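PDB 6TTB: formate dehydrogenase from Staphylococcus aureus, which probably catalyses the oxidation of formate to carbon dioxide, with NAD as the electron acceptor. Local coordinates for residues A[59-62]-A[63-67]; A[141-144]-A[145-149]; A[173-176]-A[177-180]. One frame throughout, in Å; residues are numbered along the deposited sequence.

Interaction 1: residues A[59-62]-A[63-67]; sequences LKTF and LEERG
The guanidinium of Arg66 lies flat over one face of the Phe62 ring. It forms a cation-pi stack, with Arg66 CZ 3.6 Å from the ring centroid and the two planes 29° apart. Arg66 reaches this place by bending its chain at chi2 (-137°). The same bend brings Arg66 NH1 to Phe62 O at 2.7 Å, a weak, strongly bent hydrogen bond. Arg66 NH2 forms a salt bridge with Glu345 of helix 330-348. Leu63 CD2 sits at the edge of the Phe62 ring, in its plane, 3.9 Å from Phe62 CD1. One turn back, Leu59 CB meets Leu63 CD1 at 4.0 Å. The two buried leucines form the tight side. Both pack on Phe70, and Leu59 also touches Val340 and Leu344.

The other flank is looser and more exposed. Lys60 and Glu64 run side by side and point the same way. Their charged ends do not meet: Lys60 NZ is 6.4 Å from Glu64 OE2 and bonds instead to Lys54 O. Backbone bonds from Leu63 N to Leu59 O and from Glu64 N to Lys60 O tie the turn together. Helix 59-64 is the crossover of a beta-alpha-beta unit, between parallel strands 34-38 and 69-73.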
loop_
_atom_site.group_PDB
_atom_site.type_symbol
_atom_site.label_atom_id
_atom_site.label_comp_id
_atom_site.label_asym_id
_atom_site.label_seq_id
_atom_site.Cartn_x
_atom_site.Cartn_y
_atom_site.Cartn_z
ATOM N N LEU A 59 -14.245 18.741 24.064
ATOM C CA LEU A 59 -13.870 19.979 24.743
ATOM C C LEU A 59 -15.094 20.740 25.291
ATOM O O LEU A 59 -14.973 21.523 26.231
ATOM C CB LEU A 59 -13.006 20.868 23.825
ATOM C CG LEU A 59 -11.586 20.347 23.509
ATOM C CD1 LEU A 59 -11.029 20.979 22.264
ATOM C CD2 LEU A 59 -10.637 20.542 24.665
ATOM N N LYS A 60 -16.266 20.523 24.713
ATOM C CA LYS A 60 -17.429 21.329 25.053
ATOM C C LYS A 60 -17.695 21.220 26.524
ATOM O O LYS A 60 -17.688 22.219 27.200
ATOM C CB LYS A 60 -18.663 20.760 24.377
ATOM C CG LYS A 60 -19.942 21.600 24.389
ATOM C CD LYS A 60 -20.685 21.044 23.181
ATOM C CE LYS A 60 -19.719 20.180 22.318
ATOM N NZ LYS A 60 -20.177 19.984 20.913
ATOM N N THR A 61 -17.995 20.000 26.990
ATOM C CA THR A 61 -18.128 19.690 28.399
ATOM C C THR A 61 -16.822 19.948 29.139
ATOM O O THR A 61 -16.817 20.645 30.142
ATOM C CB THR A 61 -18.626 18.254 28.620
ATOM O OG1 THR A 61 -18.926 17.730 27.336
ATOM C CG2 THR A 61 -19.902 18.165 29.446
ATOM N N PHE A 62 -15.700 19.444 28.626
ATOM C CA PHE A 62 -14.439 19.603 29.333
ATOM C C PHE A 62 -14.196 21.068 29.633
ATOM O O PHE A 62 -13.703 21.402 30.695
ATOM C CB PHE A 62 -13.276 19.088 28.509
ATOM C CG PHE A 62 -11.941 19.371 29.139
ATOM C CD1 PHE A 62 -11.317 20.589 28.964
ATOM C CD2 PHE A 62 -11.321 18.428 29.928
ATOM C CE1 PHE A 62 -10.100 20.870 29.573
ATOM C CE2 PHE A 62 -10.098 18.696 30.505
ATOM C CZ PHE A 62 -9.498 19.929 30.347
ATOM N N LEU A 63 -14.505 21.937 28.667
ATOM C CA LEU A 63 -14.283 23.377 28.821
ATOM C C LEU A 63 -15.427 24.020 29.593
ATOM O O LEU A 63 -15.193 24.726 30.549
ATOM C CB LEU A 63 -14.132 24.031 27.442
ATOM C CG LEU A 63 -12.765 23.834 26.792
ATOM C CD1 LEU A 63 -12.680 24.540 25.455
ATOM C CD2 LEU A 63 -11.671 24.293 27.719
ATOM N N GLU A 64 -16.656 23.831 29.115
ATOM C CA GLU A 64 -17.832 24.427 29.736
ATOM C C GLU A 64 -18.041 23.861 31.148
ATOM O O GLU A 64 -18.970 24.232 31.828
ATOM C CB GLU A 64 -19.078 24.226 28.853
ATOM C CG GLU A 64 -19.119 25.123 27.598
ATOM C CD GLU A 64 -20.209 24.804 26.555
ATOM O OE1 GLU A 64 -21.435 24.841 26.905
ATOM O OE2 GLU A 64 -19.844 24.520 25.396
ATOM N N GLU A 65 -17.153 22.992 31.591
ATOM C CA GLU A 65 -17.253 22.413 32.914
ATOM C C GLU A 65 -16.310 23.129 33.843
ATOM O O GLU A 65 -16.232 22.787 35.003
ATOM C CB GLU A 65 -16.699 20.997 32.906
ATOM C CG GLU A 65 -17.336 20.089 33.930
ATOM C CD GLU A 65 -17.604 18.700 33.352
ATOM O OE1 GLU A 65 -16.752 17.806 33.546
ATOM O OE2 GLU A 65 -18.619 18.543 32.614
ATOM N N ARG A 66 -15.512 24.019 33.285
ATOM C CA ARG A 66 -14.402 24.622 33.985
ATOM C C ARG A 66 -14.547 26.129 33.923
ATOM O O ARG A 66 -13.656 26.841 34.337
ATOM C CB ARG A 66 -13.101 24.224 33.327
ATOM C CG ARG A 66 -12.832 22.735 33.340
ATOM C CD ARG A 66 -11.346 22.587 33.704
ATOM N NE ARG A 66 -10.735 21.258 33.697
ATOM C CZ ARG A 66 -11.302 20.089 33.282
ATOM N NH1 ARG A 66 -12.475 20.064 32.666
ATOM N NH2 ARG A 66 -10.613 18.970 33.394
ATOM N N GLY A 67 -15.706 26.595 33.435
ATOM C CA GLY A 67 -16.039 28.000 33.537
ATOM C C GLY A 67 -15.755 28.752 32.251
ATOM O O GLY A 67 -16.031 29.946 32.186
#

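Interaction 2: residues A[141-144]-A[145-149]; sequences GSNT and VSVAE. With NAD (nicotinamide-adenine-dinucleotide), chain C.
Thr144 O takes two backbone N-H groups from the next turn. Ala148 N donates to Thr144 O at 3.1 Å, in the carbonyl plane. Val147 N adds a weak second bond to the same oxygen. Val147 N bonds more soundly to Asn143 O, at 3.2 Å. These bonds form the first turn of helix 144-160. Asn143 stands at the N-cap position, yet its side chain makes no capping bond. It lies in the NAD pocket instead. With chi1 at 58°, CG lies between the backbone N and the carbonyl carbon, and the amide is directed at the nicotinamide. Asn143 OD1 is 3.1 Å from NAD C4N. The other end of the amide is fixed, because ND2 donates to Gly327 O. Val147 CG2 lies over a face of the nicotinamide, 3.3 Å from NAD C4N, while Asn143 OD1 comes up near the ring plane. From this segment, C4N thus meets a polar oxygen and a methyl from different directions. Thr144 turns its methyl CG2 to the phosphate oxygen NAD O1N, 3.8 Å away. Its OG1 points back and donates to Gly141 O at 3.1 Å, which holds the threonine's rotation.

Away from the coenzyme, Ser146 OG bonds to Ser326 O, to Thr329 OG1 and to Arg160 of the second subunit. Glu149 forms a salt bridge with the same Arg160 of the second subunit. Ala148 packs on Leu202 and Val203 of helix 198-207. The contact belongs to the NAD-binding cleft of the D-2-hydroxyacid dehydrogenase fold.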
loop_
_atom_site.group_PDB
_atom_site.type_symbol
_atom_site.label_atom_id
_atom_site.label_comp_id
_atom_site.label_asym_id
_atom_site.label_seq_id
_atom_site.Cartn_x
_atom_site.Cartn_y
_atom_site.Cartn_z
ATOM N N GLY A 141 3.951 13.071 19.405
ATOM C CA GLY A 141 3.958 11.664 19.745
ATOM C C GLY A 141 2.659 10.996 19.350
ATOM O O GLY A 141 2.672 9.876 18.865
ATOM N N SER A 142 1.601 11.796 19.344
ATOM C CA SER A 142 0.249 11.311 19.361
ATOM C C SER A 142 -0.109 10.453 18.121
ATOM O O SER A 142 -1.141 9.736 18.152
ATOM C CB SER A 142 -0.648 12.455 19.513
ATOM O OG SER A 142 -0.732 13.142 18.284
ATOM N N ASN A 143 0.693 10.544 17.020
ATOM C CA ASN A 143 0.302 9.889 15.756
ATOM C C ASN A 143 1.526 9.489 14.917
ATOM O O ASN A 143 1.463 9.249 13.697
ATOM C CB ASN A 143 -0.672 10.733 14.976
ATOM C CG ASN A 143 -0.082 12.091 14.682
ATOM O OD1 ASN A 143 1.153 12.245 14.610
ATOM N ND2 ASN A 143 -0.948 13.065 14.451
ATOM N N THR A 144 2.622 9.302 15.590
ATOM C CA THR A 144 3.813 8.859 14.920
ATOM C C THR A 144 3.542 7.528 14.242
ATOM O O THR A 144 3.811 7.398 13.077
ATOM C CB THR A 144 4.980 8.936 15.899
ATOM O OG1 THR A 144 4.659 8.252 17.129
ATOM C CG2 THR A 144 5.281 10.385 16.234
ATOM N N VAL A 145 2.954 6.540 14.971
ATOM C CA VAL A 145 2.877 5.182 14.425
ATOM C C VAL A 145 1.977 5.174 13.211
ATOM O O VAL A 145 2.269 4.487 12.196
ATOM C CB VAL A 145 2.331 4.184 15.402
ATOM C CG1 VAL A 145 2.074 2.884 14.682
ATOM C CG2 VAL A 145 3.251 3.987 16.578
ATOM N N SER A 146 0.845 5.872 13.368
ATOM C CA SER A 146 -0.112 5.978 12.297
ATOM C C SER A 146 0.598 6.351 11.025
ATOM O O SER A 146 0.324 5.755 9.968
ATOM C CB SER A 146 -1.158 6.983 12.607
ATOM O OG SER A 146 -2.271 6.831 11.745
ATOM N N VAL A 147 1.450 7.385 11.113
ATOM C CA VAL A 147 2.078 7.945 9.920
ATOM C C VAL A 147 3.077 6.933 9.364
ATOM O O VAL A 147 3.126 6.705 8.147
ATOM C CB VAL A 147 2.678 9.346 10.198
ATOM C CG1 VAL A 147 3.435 9.913 9.042
ATOM C CG2 VAL A 147 1.595 10.323 10.622
ATOM N N ALA A 148 3.714 6.161 10.220
ATOM C CA ALA A 148 4.639 5.177 9.687
ATOM C C ALA A 148 3.881 4.183 8.860
ATOM O O ALA A 148 4.291 3.879 7.714
ATOM C CB ALA A 148 5.358 4.480 10.770
ATOM N N GLU A 149 2.768 3.668 9.443
ATOM C CA GLU A 149 1.932 2.704 8.735
ATOM C C GLU A 149 1.559 3.308 7.375
ATOM O O GLU A 149 1.665 2.675 6.320
ATOM C CB GLU A 149 0.654 2.408 9.502
ATOM C CG GLU A 149 0.832 1.775 10.849
ATOM C CD GLU A 149 -0.479 1.426 11.591
ATOM O OE1 GLU A 149 -1.545 1.710 11.052
ATOM O OE2 GLU A 149 -0.421 0.801 12.710
HETATM P PA NAD C . 11.321 13.828 14.426
HETATM O O1A NAD C . 11.803 15.124 14.985
HETATM O O2A NAD C . 11.332 12.552 15.247
HETATM O O5B NAD C . 11.978 13.566 12.979
HETATM C C5B NAD C . 12.664 14.611 12.259
HETATM C C4B NAD C . 14.118 14.224 12.149
HETATM O O4B NAD C . 14.598 14.718 10.884
HETATM C C3B NAD C . 15.045 14.796 13.248
HETATM O O3B NAD C . 15.523 13.858 14.212
HETATM C C2B NAD C . 16.203 15.462 12.495
HETATM O O2B NAD C . 17.473 14.995 12.901
HETATM C C1B NAD C . 15.910 15.200 11.010
HETATM N N9A NAD C . 16.099 16.389 10.172
HETATM C C8A NAD C . 16.246 17.698 10.612
HETATM N N7A NAD C . 16.567 18.538 9.655
HETATM C C5A NAD C . 16.742 17.735 8.528
HETATM C C6A NAD C . 17.148 18.011 7.190
HETATM N N6A NAD C . 17.537 19.195 6.752
HETATM N N1A NAD C . 17.292 16.952 6.353
HETATM C C2A NAD C . 16.949 15.733 6.799
HETATM N N3A NAD C . 16.518 15.362 8.008
HETATM C C4A NAD C . 16.441 16.407 8.839
HETATM O O3 NAD C . 9.854 14.051 13.955
HETATM P PN NAD C . 8.896 12.879 13.573
HETATM O O1N NAD C . 8.019 12.649 14.775
HETATM O O2N NAD C . 9.699 11.734 13.028
HETATM O O5D NAD C . 8.054 13.583 12.381
HETATM C C5D NAD C . 8.487 13.399 10.998
HETATM C C4D NAD C . 7.748 14.394 10.173
HETATM O O4D NAD C . 6.452 13.831 9.855
HETATM C C3D NAD C . 7.508 15.727 10.922
HETATM O O3D NAD C . 8.246 16.806 10.369
HETATM C C2D NAD C . 5.990 15.923 10.889
HETATM O O2D NAD C . 5.538 17.189 10.429
HETATM C C1D NAD C . 5.464 14.832 9.975
HETATM N N1N NAD C . 4.246 14.255 10.565
HETATM C C2N NAD C . 3.041 14.222 9.797
HETATM C C3N NAD C . 1.859 13.671 10.340
HETATM C C7N NAD C . 0.663 13.361 9.438
HETATM O O7N NAD C . -0.461 13.337 9.937
HETATM N N7N NAD C . 0.875 13.099 8.133
HETATM C C4N NAD C . 1.847 13.373 11.753
HETATM C C5N NAD C . 3.040 13.445 12.503
HETATM C C6N NAD C . 4.221 13.917 11.896
#

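Interaction 3: residues A[173-176]-A[177-180]; sequences EWNL and SQVG
Asn175 OD1 accepts a hydrogen bond from Ser177 N at 3.2 Å. This caps helix 176-180, with Asn175 as the N-cap residue. The bond is bent, with an N-H...O angle of 139°. The donor stands above the plane of the side-chain carbonyl, 52° out of it, so no lone pair is met squarely. Asn175 has CG anti to its backbone N (chi1 175°), and this carries the amide forward to the start of the helix. The ND2 end rests against Gln178, 3.3 Å from Gln178 CB. The Asn175 and Gln178 side chains cross at about a right angle, and their amide planes are nearly perpendicular. The backbone of Asn175 adds a weak bond, with Gln178 N 3.4 Å from Asn175 O. Leu176 O then receives Gly180 N at 2.9 Å, the helical bond that closes the turn. On the apolar side Leu176 CD1 lies 4.3 Å from Val179 CG2. The same methyl of Leu176 sits over one face of the Trp174 ring, offset toward its rim.

Bonds from the next shell hold Asn175 and Glu173. Gln168 and Arg167 are both on helix 162-171. Gln168 NE2 donates to Asn175 O, and Arg167 forms a salt bridge with Glu173. The second subunit also packs here. Trp302 of the second subunit meets Trp174 edge-to-face, and Arg314 of the second subunit bonds to Glu173 O. Leu176 and Val179 pack on Met328 and Tyr325 of that subunit, respectively.

The cap uses a neutral amide. It gives the Ser177 N-H a partner at the helix start without adding a formal charge. The bent geometry suggests a bond of moderate strength.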
loop_
_atom_site.group_PDB
_atom_site.type_symbol
_atom_site.label_atom_id
_atom_site.label_comp_id
_atom_site.label_asym_id
_atom_site.label_seq_id
_atom_site.Cartn_x
_atom_site.Cartn_y
_atom_site.Cartn_z
ATOM N N GLU A 173 -11.935 -5.143 -16.086
ATOM C CA GLU A 173 -10.787 -5.544 -16.873
ATOM C C GLU A 173 -10.038 -6.756 -16.293
ATOM O O GLU A 173 -10.331 -7.229 -15.182
ATOM C CB GLU A 173 -9.862 -4.376 -16.958
ATOM C CG GLU A 173 -10.363 -3.392 -17.942
ATOM C CD GLU A 173 -9.398 -2.237 -18.132
ATOM O OE1 GLU A 173 -9.798 -1.281 -18.780
ATOM O OE2 GLU A 173 -8.228 -2.309 -17.604
ATOM N N TRP A 174 -9.091 -7.264 -17.106
ATOM C CA TRP A 174 -8.197 -8.326 -16.702
ATOM C C TRP A 174 -7.031 -8.455 -17.686
ATOM O O TRP A 174 -7.092 -9.219 -18.625
ATOM C CB TRP A 174 -8.946 -9.650 -16.468
ATOM C CG TRP A 174 -8.095 -10.716 -15.815
ATOM C CD1 TRP A 174 -7.157 -11.499 -16.435
ATOM C CD2 TRP A 174 -8.112 -11.145 -14.430
ATOM N NE1 TRP A 174 -6.587 -12.356 -15.536
ATOM C CE2 TRP A 174 -7.191 -12.204 -14.314
ATOM C CE3 TRP A 174 -8.869 -10.808 -13.306
ATOM C CZ2 TRP A 174 -6.955 -12.864 -13.114
ATOM C CZ3 TRP A 174 -8.658 -11.484 -12.129
ATOM C CH2 TRP A 174 -7.680 -12.465 -12.028
ATOM N N ASN A 175 -5.933 -7.739 -17.409
ATOM C CA ASN A 175 -4.885 -7.500 -18.382
ATOM C C ASN A 175 -3.574 -7.447 -17.651
ATOM O O ASN A 175 -3.198 -6.418 -17.125
ATOM C CB ASN A 175 -5.059 -6.195 -19.156
ATOM C CG ASN A 175 -3.880 -5.945 -20.071
ATOM O OD1 ASN A 175 -3.082 -6.857 -20.329
ATOM N ND2 ASN A 175 -3.721 -4.709 -20.537
ATOM N N LEU A 176 -2.856 -8.547 -17.689
ATOM C CA LEU A 176 -1.720 -8.718 -16.817
ATOM C C LEU A 176 -0.479 -8.043 -17.401
ATOM O O LEU A 176 0.496 -7.831 -16.711
ATOM C CB LEU A 176 -1.539 -10.215 -16.573
ATOM C CG LEU A 176 -2.211 -10.699 -15.284
ATOM C CD1 LEU A 176 -3.505 -9.946 -15.023
ATOM C CD2 LEU A 176 -2.455 -12.192 -15.297
ATOM N N SER A 177 -0.497 -7.741 -18.685
ATOM C CA SER A 177 0.671 -7.087 -19.259
ATOM C C SER A 177 0.790 -5.711 -18.653
ATOM O O SER A 177 1.884 -5.287 -18.287
ATOM C CB SER A 177 0.605 -7.013 -20.752
ATOM O OG SER A 177 0.858 -8.315 -21.280
ATOM N N GLN A 178 -0.363 -5.058 -18.477
ATOM C CA GLN A 178 -0.325 -3.634 -18.277
ATOM C C GLN A 178 -0.192 -3.340 -16.811
ATOM O O GLN A 178 0.260 -2.240 -16.461
ATOM C CB GLN A 178 -1.550 -2.950 -18.858
ATOM C CG GLN A 178 -1.401 -1.438 -18.860
ATOM C CD GLN A 178 -2.752 -0.771 -18.919
ATOM O OE1 GLN A 178 -3.473 -0.876 -19.902
ATOM N NE2 GLN A 178 -3.127 -0.120 -17.832
ATOM N N VAL A 179 -0.678 -4.280 -15.968
ATOM C CA VAL A 179 -0.404 -4.207 -14.544
ATOM C C VAL A 179 1.027 -4.619 -14.344
ATOM O O VAL A 179 1.769 -4.010 -13.550
ATOM C CB VAL A 179 -1.225 -5.147 -13.680
ATOM C CG1 VAL A 179 -1.577 -4.521 -12.351
ATOM C CG2 VAL A 179 -2.388 -5.844 -14.383
ATOM N N GLY A 180 1.373 -5.741 -14.964
ATOM C CA GLY A 180 2.686 -6.303 -14.771
ATOM C C GLY A 180 3.768 -5.246 -14.969
ATOM O O GLY A 180 4.709 -5.136 -14.149
#

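Overall arrangement
The three contacts are spread across the subunit and none touches another. Interaction 2 is nearest the centre of the chain and is the one that meets NAD. Interaction 1 lies on the five-stranded domain, its centre about 28 Å from that of interaction 2, with about 14 Å between nearest atoms. Helix 330-348 connects them indirectly, since its side chains touch both. Interaction 3 is on the opposite side of the chain's centre from interaction 1, about 56 Å away between centres. From interaction 2 it is about 34 Å, centre to centre. Helix 144-160 meets NAD through some residues and the second subunit through others, and the 173-180 turn also lies at that interface.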